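PDB 3H3E: uncharacterized protein Tm1679 from Thermotoga maritima, which is of unknown function but binds zinc and probably acts as a metal-dependent enzyme of the metallo-beta-lactamase superfamily. Local coordinates for residues L18-S23 / M255-G260; V168-G173 / R199-V204; E230-C235 / R248-K253. The protein carries 2 engineered substitutions. All blocks are in the same frame, centred on the assembly; numbering follows the deposited sequence.

How the contacts relate
Contact 1 (18-23 with 255-260) closes a loop of the chain within which contacts 2 and 3 follow one another in series. Contacts 2 and 3 belong to one mixed sheet: strands 200-204 and 231-235 run parallel as neighbours in it, joined by backbone hydrogen bonds such as V233 N to V203 O, and the centres of contacts 2 and 3 lie about 14 Å apart. Contact 1 brings the end of strand 13-19, part of the other seven-stranded sheet, onto the loop that follows strand 253-254. Its centre lies about 16 Å from that of contact 3, and the disulfide C235-C257 ties the two together. The three contacts thus run from one sheet of the metallo-beta-lactamase fold across to the other.

Contact 1 (L18-S23 / M255-G260); sequences LCDDSS and MDCYAG
The carbonyl of C257 is where the loop first meets segment 18-23: its O lies 3.7 Å from OD2 of D20 and 3.9 Å from CB of S22. The sulfur of the same cysteine is bonded to C235, so the loop is anchored covalently to strand 231-235 right beside this meeting point. At Y258 the backbone and CB do the touching. CB packs 3.8 Å from the backbone N of S23, while CG sits between the backbone N and the carbonyl carbon (chi1 55°), a setting that carries the ring away from the contact, where it touches Q24. A259 provides the polar link, its N donating to the O of S22 at 2.9 Å; the bond is fairly straight (161°), but the donor stands well above the carbonyl plane. The methyl of A259 rests 3.8 Å from CB of S23, and the methylene of D20 lies beside A259 N. D20 itself, with CG anti to N (chi1 -171°), places OD2 near C257 O, and the same oxygen accepts a weak bond from S22 N, which may help to hold the loop. The other oxygen, OD1, takes a weak bond from H236 N, and D21 OD1 binds H236 ND1. These two aspartates therefore probably help to position H236, which in this family would be expected to belong to a second metal site.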
ATOM      1  N   LEU A  18      -5.262   9.113  -4.999  1.00 26.75           N
ATOM      2  CA  LEU A  18      -5.168   9.561  -6.381  1.00 17.48           C
ATOM      3  C   LEU A  18      -5.605   8.460  -7.327  1.00 13.99           C
ATOM      4  O   LEU A  18      -5.940   8.716  -8.465  1.00 19.58           O
ATOM      5  CB  LEU A  18      -3.744  10.009  -6.706  1.00 13.81           C
ATOM      6  CG  LEU A  18      -3.191  11.252  -6.008  1.00 15.86           C
ATOM      7  CD1 LEU A  18      -1.938  11.681  -6.746  1.00 17.27           C
ATOM      8  CD2 LEU A  18      -4.216  12.390  -5.982  1.00 16.56           C
ATOM      9  N   CYS A  19      -5.593   7.223  -6.856  1.00 23.27           N
ATOM     10  CA  CYS A  19      -6.111   6.121  -7.663  1.00 23.36           C
ATOM     11  C   CYS A  19      -6.674   5.010  -6.777  1.00 23.46           C
ATOM     12  O   CYS A  19      -6.117   4.689  -5.723  1.00 23.29           O
ATOM     13  CB  CYS A  19      -5.033   5.572  -8.589  1.00 27.40           C
ATOM     14  SG  CYS A  19      -5.572   4.149  -9.537  1.00 25.45           S
ATOM     15  N   ASP A  20      -7.803   4.455  -7.197  1.00 18.48           N
ATOM     16  CA  ASP A  20      -8.484   3.408  -6.445  1.00 21.18           C
ATOM     17  C   ASP A  20      -9.554   2.818  -7.339  1.00 25.10           C
ATOM     18  O   ASP A  20      -9.860   3.366  -8.392  1.00 27.00           O
ATOM     19  CB  ASP A  20      -9.129   3.967  -5.177  1.00 21.95           C
ATOM     20  CG  ASP A  20      -9.662   2.883  -4.274  1.00 25.65           C
ATOM     21  OD1 ASP A  20      -8.856   2.020  -3.863  1.00 25.26           O
ATOM     22  OD2 ASP A  20     -10.878   2.893  -3.970  1.00 29.29           O
ATOM     23  N   ASP A  21     -10.132   1.703  -6.924  1.00 25.83           N
ATOM     24  CA  ASP A  21     -11.134   1.052  -7.750  1.00 27.81           C
ATOM     25  C   ASP A  21     -12.455   1.844  -7.810  1.00 29.28           C
ATOM     26  O   ASP A  21     -13.162   1.786  -8.811  1.00 27.57           O
ATOM     27  CB  ASP A  21     -11.335  -0.401  -7.310  1.00 24.85           C
ATOM     28  CG  ASP A  21     -10.051  -1.218  -7.382  1.00 27.14           C
ATOM     29  OD1 ASP A  21      -9.032  -0.796  -6.812  1.00 30.33           O
ATOM     30  OD2 ASP A  21     -10.054  -2.296  -7.997  1.00 32.44           O
ATOM     31  N   SER A  22     -12.753   2.603  -6.755  1.00 29.01           N
ATOM     32  CA  SER A  22     -13.937   3.464  -6.700  1.00 29.44           C
ATOM     33  C   SER A  22     -13.572   4.927  -6.880  1.00 38.56           C
ATOM     34  O   SER A  22     -12.403   5.281  -6.871  1.00 44.42           O
ATOM     35  CB  SER A  22     -14.651   3.299  -5.366  1.00 28.87           C
ATOM     36  OG  SER A  22     -14.807   1.928  -5.080  1.00 40.81           O
ATOM     37  N   SER A  23     -14.574   5.785  -7.030  1.00 45.82           N
ATOM     38  CA  SER A  23     -14.313   7.205  -7.241  1.00 52.35           C
ATOM     39  C   SER A  23     -15.535   8.067  -6.965  1.00 54.63           C
ATOM     40  O   SER A  23     -16.664   7.624  -7.140  1.00 59.04           O
ATOM     41  CB  SER A  23     -13.818   7.449  -8.670  1.00 56.40           C
ATOM     42  OG  SER A  23     -14.807   7.090  -9.623  1.00 62.59           O
HETATM   43  N   MSE A 255     -13.857   4.453   7.292  1.00 31.62           N
HETATM   44  CA  MSE A 255     -14.157   5.457   6.276  1.00 32.34           C
HETATM   45  C   MSE A 255     -14.202   4.819   4.885  1.00 36.07           C
HETATM   46  O   MSE A 255     -13.518   3.837   4.632  1.00 39.27           O
HETATM   47  CB  MSE A 255     -13.120   6.586   6.331  1.00 26.08           C
HETATM   48  CG  MSE A 255     -12.884   7.114   7.735  1.00 26.83           C
HETATM   49 SE   MSE A 255     -12.011   8.669   7.733  1.00 31.59          SE
HETATM   50  CE  MSE A 255     -13.109   9.590   6.689  1.00 18.60           C
ATOM     51  N   ASP A 256     -15.026   5.354   3.991  1.00 41.44           N
ATOM     52  CA  ASP A 256     -15.109   4.798   2.646  1.00 41.90           C
ATOM     53  C   ASP A 256     -13.974   5.332   1.787  1.00 39.44           C
ATOM     54  O   ASP A 256     -13.685   6.526   1.797  1.00 43.71           O
ATOM     55  CB  ASP A 256     -16.468   5.086   2.011  1.00 53.21           C
ATOM     56  CG  ASP A 256     -17.600   4.299   2.666  1.00 65.89           C
ATOM     57  OD1 ASP A 256     -17.357   3.164   3.138  1.00 68.56           O
ATOM     58  OD2 ASP A 256     -18.737   4.815   2.709  1.00 69.19           O
ATOM     59  N   CYS A 257     -13.308   4.434   1.074  1.00 30.96           N
ATOM     60  CA  CYS A 257     -12.194   4.821   0.231  1.00 26.18           C
ATOM     61  C   CYS A 257     -12.656   5.005  -1.204  1.00 32.10           C
ATOM     62  O   CYS A 257     -13.443   4.212  -1.723  1.00 45.07           O
ATOM     63  CB  CYS A 257     -11.082   3.775   0.304  1.00 24.40           C
ATOM     64  SG  CYS A 257      -9.457   4.342  -0.280  1.00 31.25           S
ATOM     65  N   TYR A 258     -12.165   6.062  -1.837  1.00 28.44           N
ATOM     66  CA  TYR A 258     -12.424   6.317  -3.249  1.00 25.56           C
ATOM     67  C   TYR A 258     -11.386   7.290  -3.794  1.00 31.62           C
ATOM     68  O   TYR A 258     -10.739   8.023  -3.024  1.00 27.34           O
ATOM     69  CB  TYR A 258     -13.842   6.865  -3.453  1.00 27.42           C
ATOM     70  CG  TYR A 258     -14.136   8.087  -2.627  1.00 26.52           C
ATOM     71  CD1 TYR A 258     -14.659   7.970  -1.350  1.00 22.87           C
ATOM     72  CD2 TYR A 258     -13.872   9.361  -3.116  1.00 28.97           C
ATOM     73  CE1 TYR A 258     -14.907   9.084  -0.581  1.00 26.59           C
ATOM     74  CE2 TYR A 258     -14.118  10.485  -2.351  1.00 26.56           C
ATOM     75  CZ  TYR A 258     -14.636  10.336  -1.083  1.00 31.73           C
ATOM     76  OH  TYR A 258     -14.898  11.445  -0.316  1.00 40.49           O
ATOM     77  N   ALA A 259     -11.235   7.300  -5.120  1.00 35.44           N
ATOM     78  CA  ALA A 259     -10.239   8.136  -5.794  1.00 33.06           C
ATOM     79  C   ALA A 259     -10.309   9.630  -5.437  1.00 43.29           C
ATOM     80  O   ALA A 259      -9.287  10.284  -5.301  1.00 52.55           O
ATOM     81  CB  ALA A 259     -10.293   7.938  -7.295  1.00 27.45           C
ATOM     82  N   GLY A 260     -11.486  10.196  -5.269  1.00 36.10           N
ATOM     83  CA  GLY A 260     -11.491  11.574  -4.808  1.00 43.99           C
ATOM     84  C   GLY A 260     -10.959  11.857  -3.395  1.00 37.01           C
ATOM     85  O   GLY A 260     -10.535  12.970  -3.093  1.00 37.65           O
TER

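Contact 2 (V168-G173 / R199-V204); sequences VRTKEG and RIKMVV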
ATOM      1  N   VAL A 168       3.911   6.900   9.004  1.00 19.11           N
ATOM      2  CA  VAL A 168       4.065   8.315   9.259  1.00 18.92           C
ATOM      3  C   VAL A 168       3.779   8.534  10.733  1.00 26.74           C
ATOM      4  O   VAL A 168       2.701   8.189  11.224  1.00 26.49           O
ATOM      5  CB  VAL A 168       3.046   9.151   8.465  1.00 21.34           C
ATOM      6  CG1 VAL A 168       3.330  10.645   8.635  1.00 14.71           C
ATOM      7  CG2 VAL A 168       3.023   8.737   6.988  1.00 20.20           C
ATOM      8  N   ARG A 169       4.755   9.110  11.426  1.00 26.21           N
ATOM      9  CA  ARG A 169       4.663   9.352  12.856  1.00 25.46           C
ATOM     10  C   ARG A 169       4.071  10.738  13.096  1.00 30.79           C
ATOM     11  O   ARG A 169       4.641  11.755  12.712  1.00 34.04           O
ATOM     12  CB  ARG A 169       6.041   9.189  13.497  1.00 27.24           C
ATOM     13  CG  ARG A 169       6.090   9.354  14.993  1.00 36.26           C
ATOM     14  CD  ARG A 169       7.533   9.516  15.419  1.00 44.28           C
ATOM     15  NE  ARG A 169       8.153   8.265  15.841  1.00 47.34           N
ATOM     16  CZ  ARG A 169       9.429   7.955  15.631  1.00 49.15           C
ATOM     17  NH1 ARG A 169      10.205   8.803  14.963  1.00 42.66           N
ATOM     18  NH2 ARG A 169       9.922   6.792  16.070  1.00 50.01           N
ATOM     19  N   THR A 170       2.903  10.737  13.726  1.00 33.11           N
ATOM     20  CA  THR A 170       2.048  11.901  13.924  1.00 32.43           C
ATOM     21  C   THR A 170       1.953  12.153  15.434  1.00 37.80           C
ATOM     22  O   THR A 170       2.178  11.231  16.228  1.00 37.42           O
ATOM     23  CB  THR A 170       0.658  11.590  13.300  1.00 22.44           C
ATOM     24  OG1 THR A 170       0.626  12.093  11.969  1.00 27.92           O
ATOM     25  CG2 THR A 170      -0.502  12.163  14.084  1.00 26.32           C
ATOM     26  N   LYS A 171       1.652  13.382  15.849  1.00 37.23           N
ATOM     27  CA  LYS A 171       1.556  13.652  17.284  1.00 46.17           C
ATOM     28  C   LYS A 171       0.405  12.850  17.912  1.00 49.86           C
ATOM     29  O   LYS A 171       0.400  12.577  19.114  1.00 48.03           O
ATOM     30  CB  LYS A 171       1.432  15.153  17.567  1.00 53.58           C
ATOM     31  CG  LYS A 171       0.082  15.740  17.230  1.00 66.73           C
ATOM     32  CD  LYS A 171       0.023  17.227  17.541  1.00 75.75           C
ATOM     33  CE  LYS A 171       0.652  18.053  16.432  1.00 84.05           C
ATOM     34  NZ  LYS A 171       0.260  19.493  16.519  1.00 88.51           N
ATOM     35  N   GLU A 172      -0.539  12.442  17.065  1.00 53.70           N
ATOM     36  CA  GLU A 172      -1.726  11.685  17.467  1.00 60.05           C
ATOM     37  C   GLU A 172      -1.520  10.166  17.419  1.00 49.84           C
ATOM     38  O   GLU A 172      -2.403   9.393  17.801  1.00 40.04           O
ATOM     39  CB  GLU A 172      -2.887  12.039  16.536  1.00 76.93           C
ATOM     40  CG  GLU A 172      -3.200  13.521  16.448  1.00 86.03           C
ATOM     41  CD  GLU A 172      -4.167  13.959  17.522  1.00 89.86           C
ATOM     42  OE1 GLU A 172      -4.953  13.105  17.989  1.00 88.72           O
ATOM     43  OE2 GLU A 172      -4.142  15.152  17.896  1.00 92.29           O
ATOM     44  N   GLY A 173      -0.357   9.743  16.935  1.00 48.64           N
ATOM     45  CA  GLY A 173      -0.075   8.334  16.745  1.00 37.68           C
ATOM     46  C   GLY A 173       0.457   8.084  15.354  1.00 33.14           C
ATOM     47  O   GLY A 173       0.870   9.004  14.670  1.00 34.09           O
ATOM     48  N   ARG A 199       1.357   4.661  19.416  1.00 25.00           N
ATOM     49  CA  ARG A 199       0.103   3.984  19.145  1.00 20.53           C
ATOM     50  C   ARG A 199      -0.242   4.109  17.663  1.00 24.70           C
ATOM     51  O   ARG A 199       0.135   5.078  17.007  1.00 29.32           O
ATOM     52  CB  ARG A 199      -1.015   4.571  20.010  1.00 25.73           C
ATOM     53  CG  ARG A 199      -2.383   3.987  19.694  1.00 48.70           C
ATOM     54  CD  ARG A 199      -3.484   4.663  20.479  1.00 58.33           C
ATOM     55  NE  ARG A 199      -3.731   3.981  21.743  1.00 61.79           N
ATOM     56  CZ  ARG A 199      -4.847   3.314  22.025  1.00 67.13           C
ATOM     57  NH1 ARG A 199      -5.831   3.247  21.135  1.00 63.44           N
ATOM     58  NH2 ARG A 199      -4.983   2.724  23.204  1.00 73.77           N
ATOM     59  N   ILE A 200      -0.956   3.123  17.129  1.00 22.33           N
ATOM     60  CA  ILE A 200      -1.406   3.192  15.750  1.00 21.82           C
ATOM     61  C   ILE A 200      -2.757   3.920  15.682  1.00 27.81           C
ATOM     62  O   ILE A 200      -3.754   3.454  16.224  1.00 35.19           O
ATOM     63  CB  ILE A 200      -1.491   1.787  15.122  1.00 17.22           C
ATOM     64  CG1 ILE A 200      -0.109   1.143  15.081  1.00 16.85           C
ATOM     65  CG2 ILE A 200      -2.049   1.853  13.716  1.00 10.93           C
ATOM     66  CD1 ILE A 200      -0.118  -0.309  14.665  1.00  9.69           C
ATOM     67  N   LYS A 201      -2.770   5.078  15.033  1.00 23.19           N
ATOM     68  CA  LYS A 201      -3.956   5.921  14.973  1.00 27.08           C
ATOM     69  C   LYS A 201      -4.866   5.520  13.816  1.00 29.84           C
ATOM     70  O   LYS A 201      -6.042   5.229  14.029  1.00 30.40           O
ATOM     71  CB  LYS A 201      -3.554   7.397  14.836  1.00 33.10           C
ATOM     72  CG  LYS A 201      -4.706   8.356  14.525  1.00 41.81           C
ATOM     73  CD  LYS A 201      -4.197   9.795  14.361  1.00 53.87           C
ATOM     74  CE  LYS A 201      -5.322  10.825  14.230  1.00 55.37           C
ATOM     75  NZ  LYS A 201      -5.984  10.782  12.892  1.00 55.38           N
HETATM   76  N   MSE A 202      -4.311   5.502  12.601  1.00 24.82           N
HETATM   77  CA  MSE A 202      -5.080   5.290  11.374  1.00 17.69           C
HETATM   78  C   MSE A 202      -4.363   4.344  10.407  1.00 24.86           C
HETATM   79  O   MSE A 202      -3.144   4.398  10.253  1.00 30.68           O
HETATM   80  CB  MSE A 202      -5.325   6.635  10.685  1.00 14.15           C
HETATM   81  CG  MSE A 202      -6.126   6.572   9.398  1.00 23.52           C
HETATM   82 SE   MSE A 202      -6.402   8.180   8.617  1.00 19.03          SE
HETATM   83  CE  MSE A 202      -7.439   8.999   9.804  1.00 15.83           C
ATOM     84  N   VAL A 203      -5.125   3.482   9.746  1.00 20.15           N
ATOM     85  CA  VAL A 203      -4.561   2.606   8.722  1.00 16.16           C
ATOM     86  C   VAL A 203      -5.311   2.757   7.411  1.00 19.46           C
ATOM     87  O   VAL A 203      -6.512   2.574   7.374  1.00 24.44           O
ATOM     88  CB  VAL A 203      -4.639   1.140   9.135  1.00 15.78           C
ATOM     89  CG1 VAL A 203      -3.918   0.275   8.131  1.00 14.72           C
ATOM     90  CG2 VAL A 203      -4.056   0.958  10.518  1.00 17.99           C
ATOM     91  N   VAL A 204      -4.606   3.093   6.336  1.00  9.64           N
ATOM     92  CA  VAL A 204      -5.257   3.216   5.047  1.00 17.81           C
ATOM     93  C   VAL A 204      -4.575   2.412   3.948  1.00 18.38           C
ATOM     94  O   VAL A 204      -3.360   2.343   3.893  1.00 28.67           O
ATOM     95  CB  VAL A 204      -5.427   4.694   4.651  1.00 27.68           C
ATOM     96  CG1 VAL A 204      -4.546   5.574   5.513  1.00 27.69           C
ATOM     97  CG2 VAL A 204      -5.145   4.888   3.162  1.00 22.91           C
TER
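CB of E172 packs against the K201 chain, 3.4 Å from CD and 3.6 Å from CE, the two side chains passing each other at a slant. The flat carboxylate of E172 does not pair with the amino group, OE1 staying 5.7 Å from NZ of K201, and its position is uncertain because the residue is poorly ordered. The guanidinium of R199 leads away from segment 168-173. K201 starts out extended, with CG anti to N (chi1 170°), which runs its methylenes from CG to CE past E172; its CB lies 3.8 Å from the carbonyl O of E172. At the backbone, G173 CA lies 3.3 Å from R199 O. T170 adds only a distant methyl contact with K201, its OG1 being bonded to S266 O. Residues T170 to G173 form a type I turn, closed by T170 N to G173 O and by G173 N to T170 O, a two-residue beta-hairpin between strands 165-170 and 173-178. From there the chain passes through helix 185-193 to strand 200-204, which pairs parallel to 173-178 through L174: a hairpin followed by a beta-alpha-beta crossover, within the metallo-beta-lactamase fold.

Contact 3 (E230-C235 / R248-K253); sequences ETVVPC and REFLGK
V232 presses CG2 over one face of the F250 ring, 3.5 Å from CZ, and this apolar pair lies at the closely packed heart of the contact. The ring is sent toward the strand because CG stands anti to the backbone N (chi1 179°). Its opposite face is met by the chain's own turn, G252 N lying 3.4 Å above the ring plane near the rim, while T231 N approaches an edge. F224 of helix 214-226 touches both V232 and F250, and F246 of helix 240-249 also packs on V232, adding to the apolar packing between these helices and the sheet. Alongside it two backbone bonds fasten the segments: K253 N to E230 O at 3.0 Å (155°) and V232 N to K253 O at 2.9 Å (164°), both donors sitting nearly along the C=O axis. T231 and K253 are thereby paired as in a parallel sheet. This is the closing step of a beta-alpha-beta unit, in which strand 231-235 leads through helix 240-249 to the short strand 253-254, the outermost strand of this sheet within the chain. The same carbonyl of E230 also receives a CA-H...O contact from G252, and T231 CA makes another to K253 O. Toward solvent the fit is slacker. E230 bends at chi2 and brings OE2 only to 4.1 Å from G252 CA. K253 starts on the same face of the sheet as T231, with CG 4.3 Å from T231 CG2, but its amino end heads away from the strand into an exposed position.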
ATOM      1  N   GLU A 230      -7.641   3.361  15.729  1.00 29.70           N
ATOM      2  CA  GLU A 230      -8.812   4.214  15.876  1.00 24.88           C
ATOM      3  C   GLU A 230      -9.635   4.335  14.594  1.00 29.30           C
ATOM      4  O   GLU A 230     -10.859   4.231  14.640  1.00 37.35           O
ATOM      5  CB  GLU A 230      -8.410   5.595  16.414  1.00 31.22           C
ATOM      6  CG  GLU A 230      -9.581   6.518  16.713  1.00 44.25           C
ATOM      7  CD  GLU A 230     -10.641   5.854  17.586  1.00 54.96           C
ATOM      8  OE1 GLU A 230     -10.266   5.233  18.608  1.00 61.08           O
ATOM      9  OE2 GLU A 230     -11.844   5.957  17.254  1.00 50.34           O
ATOM     10  N   THR A 231      -8.970   4.542  13.457  1.00 29.23           N
ATOM     11  CA  THR A 231      -9.656   4.752  12.178  1.00 22.88           C
ATOM     12  C   THR A 231      -9.064   3.859  11.108  1.00 24.21           C
ATOM     13  O   THR A 231      -7.848   3.728  11.026  1.00 24.52           O
ATOM     14  CB  THR A 231      -9.480   6.188  11.672  1.00 19.74           C
ATOM     15  OG1 THR A 231      -9.779   7.113  12.717  1.00 18.88           O
ATOM     16  CG2 THR A 231     -10.383   6.469  10.474  1.00 19.54           C
ATOM     17  N   VAL A 232      -9.924   3.264  10.282  1.00 22.30           N
ATOM     18  CA  VAL A 232      -9.481   2.442   9.157  1.00 20.96           C
ATOM     19  C   VAL A 232     -10.138   2.869   7.843  1.00 26.81           C
ATOM     20  O   VAL A 232     -11.336   3.112   7.781  1.00 31.48           O
ATOM     21  CB  VAL A 232      -9.702   0.926   9.406  1.00 20.67           C
ATOM     22  CG1 VAL A 232      -9.171   0.107   8.241  1.00 20.28           C
ATOM     23  CG2 VAL A 232      -8.995   0.501  10.674  1.00 24.92           C
ATOM     24  N   VAL A 233      -9.319   2.964   6.800  1.00 27.45           N
ATOM     25  CA  VAL A 233      -9.743   3.373   5.473  1.00 23.30           C
ATOM     26  C   VAL A 233      -9.280   2.305   4.482  1.00 23.90           C
ATOM     27  O   VAL A 233      -8.157   2.360   3.965  1.00 17.06           O
ATOM     28  CB  VAL A 233      -9.092   4.724   5.103  1.00 21.34           C
ATOM     29  CG1 VAL A 233      -9.653   5.267   3.793  1.00 21.45           C
ATOM     30  CG2 VAL A 233      -9.281   5.717   6.227  1.00 19.23           C
ATOM     31  N   PRO A 234     -10.138   1.309   4.228  1.00 28.16           N
ATOM     32  CA  PRO A 234      -9.784   0.150   3.398  1.00 24.84           C
ATOM     33  C   PRO A 234     -10.026   0.396   1.914  1.00 26.26           C
ATOM     34  O   PRO A 234     -11.148   0.724   1.526  1.00 38.33           O
ATOM     35  CB  PRO A 234     -10.733  -0.946   3.910  1.00 25.37           C
ATOM     36  CG  PRO A 234     -11.542  -0.316   5.033  1.00 22.80           C
ATOM     37  CD  PRO A 234     -11.466   1.155   4.835  1.00 24.43           C
ATOM     38  N   CYS A 235      -8.995   0.220   1.097  1.00 23.58           N
ATOM     39  CA  CYS A 235      -9.090   0.517  -0.328  1.00 27.23           C
ATOM     40  C   CYS A 235      -8.792  -0.694  -1.197  1.00 29.66           C
ATOM     41  O   CYS A 235      -8.421  -1.737  -0.681  1.00 33.57           O
ATOM     42  CB  CYS A 235      -8.083   1.603  -0.682  1.00 25.06           C
ATOM     43  SG  CYS A 235      -8.075   3.002   0.405  1.00 34.88           S
ATOM     44  N   ARG A 248     -18.920  -3.962  11.246  1.00 47.10           N
ATOM     45  CA  ARG A 248     -19.738  -4.551  12.306  1.00 45.72           C
ATOM     46  C   ARG A 248     -18.943  -5.045  13.513  1.00 40.85           C
ATOM     47  O   ARG A 248     -19.533  -5.381  14.538  1.00 50.51           O
ATOM     48  CB  ARG A 248     -20.632  -5.683  11.766  1.00 54.33           C
ATOM     49  CG  ARG A 248     -20.002  -7.065  11.851  1.00 65.06           C
ATOM     50  CD  ARG A 248     -21.035  -8.187  11.939  1.00 72.34           C
ATOM     51  NE  ARG A 248     -20.392  -9.502  11.909  1.00 79.93           N
ATOM     52  CZ  ARG A 248     -20.436 -10.344  10.875  1.00 86.37           C
ATOM     53  NH1 ARG A 248     -21.112 -10.023   9.778  1.00 88.13           N
ATOM     54  NH2 ARG A 248     -19.810 -11.514  10.944  1.00 84.85           N
ATOM     55  N   GLU A 249     -17.619  -5.094  13.409  1.00 34.66           N
ATOM     56  CA  GLU A 249     -16.808  -5.636  14.502  1.00 30.15           C
ATOM     57  C   GLU A 249     -15.659  -4.737  14.956  1.00 27.23           C
ATOM     58  O   GLU A 249     -15.145  -4.878  16.064  1.00 25.09           O
ATOM     59  CB  GLU A 249     -16.287  -7.017  14.132  1.00 38.41           C
ATOM     60  CG  GLU A 249     -17.383  -8.062  14.086  1.00 51.32           C
ATOM     61  CD  GLU A 249     -16.845  -9.451  13.859  1.00 60.63           C
ATOM     62  OE1 GLU A 249     -15.606  -9.610  13.887  1.00 65.07           O
ATOM     63  OE2 GLU A 249     -17.656 -10.380  13.654  1.00 64.44           O
ATOM     64  N   PHE A 250     -15.249  -3.820  14.096  1.00 27.16           N
ATOM     65  CA  PHE A 250     -14.189  -2.891  14.436  1.00 25.45           C
ATOM     66  C   PHE A 250     -14.765  -1.848  15.381  1.00 34.64           C
ATOM     67  O   PHE A 250     -15.818  -1.278  15.115  1.00 45.52           O
ATOM     68  CB  PHE A 250     -13.624  -2.249  13.171  1.00 17.98           C
ATOM     69  CG  PHE A 250     -12.528  -1.250  13.421  1.00 21.34           C
ATOM     70  CD1 PHE A 250     -11.344  -1.631  14.030  1.00 18.15           C
ATOM     71  CD2 PHE A 250     -12.668   0.066  13.009  1.00 22.84           C
ATOM     72  CE1 PHE A 250     -10.334  -0.722  14.245  1.00 14.62           C
ATOM     73  CE2 PHE A 250     -11.659   0.983  13.221  1.00 20.86           C
ATOM     74  CZ  PHE A 250     -10.491   0.586  13.843  1.00 21.34           C
ATOM     75  N   LEU A 251     -14.069  -1.616  16.487  1.00 33.12           N
ATOM     76  CA  LEU A 251     -14.525  -0.721  17.544  1.00 28.33           C
ATOM     77  C   LEU A 251     -14.366   0.759  17.203  1.00 39.13           C
ATOM     78  O   LEU A 251     -14.904   1.624  17.889  1.00 50.10           O
ATOM     79  CB  LEU A 251     -13.770  -1.037  18.831  1.00 26.99           C
ATOM     80  CG  LEU A 251     -14.062  -2.414  19.427  1.00 24.09           C
ATOM     81  CD1 LEU A 251     -13.293  -2.618  20.691  1.00 18.15           C
ATOM     82  CD2 LEU A 251     -15.539  -2.574  19.685  1.00 18.71           C
ATOM     83  N   GLY A 252     -13.632   1.052  16.139  1.00 40.90           N
ATOM     84  CA  GLY A 252     -13.396   2.428  15.747  1.00 35.18           C
ATOM     85  C   GLY A 252     -14.184   2.843  14.521  1.00 31.04           C
ATOM     86  O   GLY A 252     -15.224   2.258  14.199  1.00 35.47           O
ATOM     87  N   LYS A 253     -13.682   3.862  13.836  1.00 25.94           N
ATOM     88  CA  LYS A 253     -14.355   4.411  12.668  1.00 28.86           C
ATOM     89  C   LYS A 253     -13.803   3.807  11.380  1.00 28.28           C
ATOM     90  O   LYS A 253     -12.592   3.688  11.212  1.00 28.36           O
ATOM     91  CB  LYS A 253     -14.209   5.936  12.646  1.00 31.22           C
ATOM     92  CG  LYS A 253     -14.623   6.598  11.348  1.00 39.79           C
ATOM     93  CD  LYS A 253     -14.538   8.115  11.449  1.00 48.78           C
ATOM     94  CE  LYS A 253     -15.656   8.774  10.656  1.00 56.94           C
ATOM     95  NZ  LYS A 253     -17.003   8.273  11.075  1.00 59.77           N
TER